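Lmo0740 protein (Listeria monocytogenes, PDB 4RFA) probably acts as a Crp-family transcription activator, a dimer that joins a cyclic nucleotide-binding domain to a DNA-binding helix-turn-helix domain. Local coordinates at residues A[140-145]-A[187-192]. Residues are numbered along the deposited sequence; the frame is centred on the assembly and turned at random. Where two conformers were deposited one is given.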
loop_
_atom_site.group_PDB
_atom_site.type_symbol
_atom_site.label_atom_id
_atom_site.label_comp_id
_atom_site.label_asym_id
_atom_site.label_seq_id
_atom_site.Cartn_x
_atom_site.Cartn_y
_atom_site.Cartn_z
ATOM N N TYR A 140 -3.582 0.849 3.782
ATOM C CA TYR A 140 -3.709 1.706 4.951
ATOM C C TYR A 140 -4.475 1.064 6.063
ATOM O O TYR A 140 -4.098 1.185 7.198
ATOM C CB TYR A 140 -4.388 3.003 4.568
ATOM C CG TYR A 140 -3.415 3.988 4.025
ATOM C CD1 TYR A 140 -2.642 4.775 4.893
ATOM C CD2 TYR A 140 -3.255 4.143 2.690
ATOM C CE1 TYR A 140 -1.714 5.688 4.404
ATOM C CE2 TYR A 140 -2.340 5.041 2.171
ATOM C CZ TYR A 140 -1.572 5.812 3.026
ATOM O OH TYR A 140 -0.686 6.709 2.506
ATOM N N ALA A 141 -5.547 0.372 5.754
ATOM C CA ALA A 141 -6.305 -0.275 6.806
ATOM C C ALA A 141 -5.411 -1.272 7.534
ATOM O O ALA A 141 -5.333 -1.284 8.771
ATOM C CB ALA A 141 -7.543 -0.938 6.232
ATOM N N LEU A 142 -4.600 -1.989 6.765
ATOM C CA LEU A 142 -3.698 -2.956 7.347
ATOM C C LEU A 142 -2.636 -2.347 8.178
ATOM O O LEU A 142 -2.261 -2.932 9.237
ATOM C CB LEU A 142 -3.050 -3.843 6.293
ATOM C CG LEU A 142 -4.099 -4.807 5.769
ATOM C CD1 LEU A 142 -3.602 -5.392 4.475
ATOM C CD2 LEU A 142 -4.343 -5.904 6.760
ATOM N N LEU A 143 -2.101 -1.223 7.724
ATOM C CA LEU A 143 -1.090 -0.522 8.543
ATOM C C LEU A 143 -1.631 -0.196 9.953
ATOM O O LEU A 143 -0.880 -0.114 10.932
ATOM C CB LEU A 143 -0.595 0.742 7.851
ATOM C CG LEU A 143 0.231 0.556 6.552
ATOM C CD1 LEU A 143 0.512 1.917 5.934
ATOM C CD2 LEU A 143 1.549 -0.125 6.825
ATOM N N GLY A 144 -2.930 -0.024 10.077
ATOM C CA GLY A 144 -3.523 0.213 11.405
ATOM C C GLY A 144 -3.338 -0.939 12.389
ATOM O O GLY A 144 -3.607 -0.798 13.597
HETATM N N MSE A 145 -2.851 -2.072 11.895
HETATM C CA MSE A 145 -2.649 -3.245 12.735
HETATM C C MSE A 145 -1.335 -3.193 13.467
HETATM O O MSE A 145 -1.128 -3.971 14.424
HETATM C CB MSE A 145 -2.688 -4.497 11.865
HETATM C CG MSE A 145 -4.107 -5.039 11.751
HETATM SE SE MSE A 145 -4.056 -6.861 11.003
HETATM C CE MSE A 145 -5.996 -7.205 10.986
ATOM N N ALA A 187 -5.704 -16.970 11.476
ATOM C CA ALA A 187 -4.510 -16.821 12.259
ATOM C C ALA A 187 -3.326 -16.276 11.472
ATOM O O ALA A 187 -2.518 -15.480 11.994
ATOM C CB ALA A 187 -4.109 -18.123 12.885
ATOM N N ARG A 188 -3.165 -16.767 10.255
ATOM C CA ARG A 188 -2.094 -16.314 9.406
ATOM C C ARG A 188 -2.281 -14.860 9.039
ATOM O O ARG A 188 -1.289 -14.110 9.011
ATOM C CB ARG A 188 -1.958 -17.188 8.177
ATOM C CG ARG A 188 -1.567 -18.618 8.541
ATOM C CD ARG A 188 -1.777 -19.561 7.395
ATOM N NE ARG A 188 -0.896 -19.240 6.310
ATOM C CZ ARG A 188 -1.140 -19.595 5.066
ATOM N NH1 ARG A 188 -2.244 -20.296 4.790
ATOM N NH2 ARG A 188 -0.290 -19.258 4.127
ATOM N N TYR A 189 -3.529 -14.427 8.825
ATOM C CA TYR A 189 -3.783 -13.043 8.446
ATOM C C TYR A 189 -3.625 -12.119 9.642
ATOM O O TYR A 189 -3.244 -10.929 9.505
ATOM C CB TYR A 189 -5.139 -12.945 7.804
ATOM C CG TYR A 189 -5.610 -11.563 7.368
ATOM C CD1 TYR A 189 -4.983 -10.840 6.371
ATOM C CD2 TYR A 189 -6.784 -11.040 7.900
ATOM C CE1 TYR A 189 -5.488 -9.612 5.928
ATOM C CE2 TYR A 189 -7.282 -9.813 7.475
ATOM C CZ TYR A 189 -6.627 -9.104 6.496
ATOM O OH TYR A 189 -7.175 -7.901 6.177
ATOM N N CYS A 190 -3.956 -12.640 10.821
ATOM C CA CYS A 190 -3.758 -11.901 12.070
ATOM C C CYS A 190 -2.345 -11.957 12.614
ATOM O O CYS A 190 -2.059 -11.336 13.622
ATOM C CB CYS A 190 -4.743 -12.341 13.164
ATOM S SG CYS A 190 -6.434 -11.962 12.710
ATOM N N ARG A 191 -1.504 -12.733 11.952
ATOM C CA ARG A 191 -0.115 -12.861 12.316
ATOM C C ARG A 191 -0.026 -13.258 13.824
ATOM O O ARG A 191 0.531 -12.550 14.677
ATOM C CB ARG A 191 0.611 -11.566 11.865
ATOM C CG ARG A 191 0.237 -11.104 10.412
ATOM C CD ARG A 191 1.135 -9.951 9.945
ATOM N NE ARG A 191 0.904 -9.141 8.701
ATOM C CZ ARG A 191 -0.195 -8.964 7.953
ATOM N NH1 ARG A 191 -1.355 -9.535 8.224
ATOM N NH2 ARG A 191 -0.104 -8.108 6.893
ATOM N N THR A 192 -0.696 -14.369 14.136
ATOM C CA THR A 192 -0.635 -15.031 15.432
ATOM C C THR A 192 -0.837 -16.566 15.280
ATOM O O THR A 192 -0.886 -17.067 14.179
ATOM C CB THR A 192 -1.690 -14.474 16.362
ATOM O OG1 THR A 192 -1.396 -14.901 17.674
ATOM C CG2 THR A 192 -3.102 -14.918 15.972
#
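Leu142, near the C-terminal end of the long helix 126-143, packs against Tyr189, in the last turn of helix 183-189 or close to it. The fold is consistent with the Crp family. Helix 126-143 connects the beta-rich domain to the C-terminal domain and packs on its counterpart in the second subunit. Helices 183-189 and 194-206 are consistent with the helix-turn-helix of this family. Leu142 comes first along the chain. Leu142 CD2 lies 3.5 Å from Tyr189 OH, approaching the phenol obliquely at its hydroxyl end. The two side chains cross at about a right angle. Tyr189 CG stands anti to the backbone N (chi1 178°), and this carries the ring end toward Leu142. Tyr189 is buried, and its OH is hydrogen-bonded to Asn160 ND2 of helix 150-165. Phe75 meets the same ring at about 55° between planes. Met145, a selenomethionine, follows three residues on. Its extended side chain reaches toward the backbone of segment 187-192, but the approach is loose, with Met145 SE 4.4 Å from Tyr189 O. No hydrogen bond crosses between the segments. Arg191 leaves the helix with positive phi (54°) in a Schellman motif. In one of its two modelled conformers, its extended side chain runs back alongside the Tyr189 carbonyl, and Arg191 NH2 is hydrogen-bonded to Ser73 O. In that conformer a weak, bent hydrogen bond of 2.7 Å also joins Arg191 NH1 to Tyr189 O.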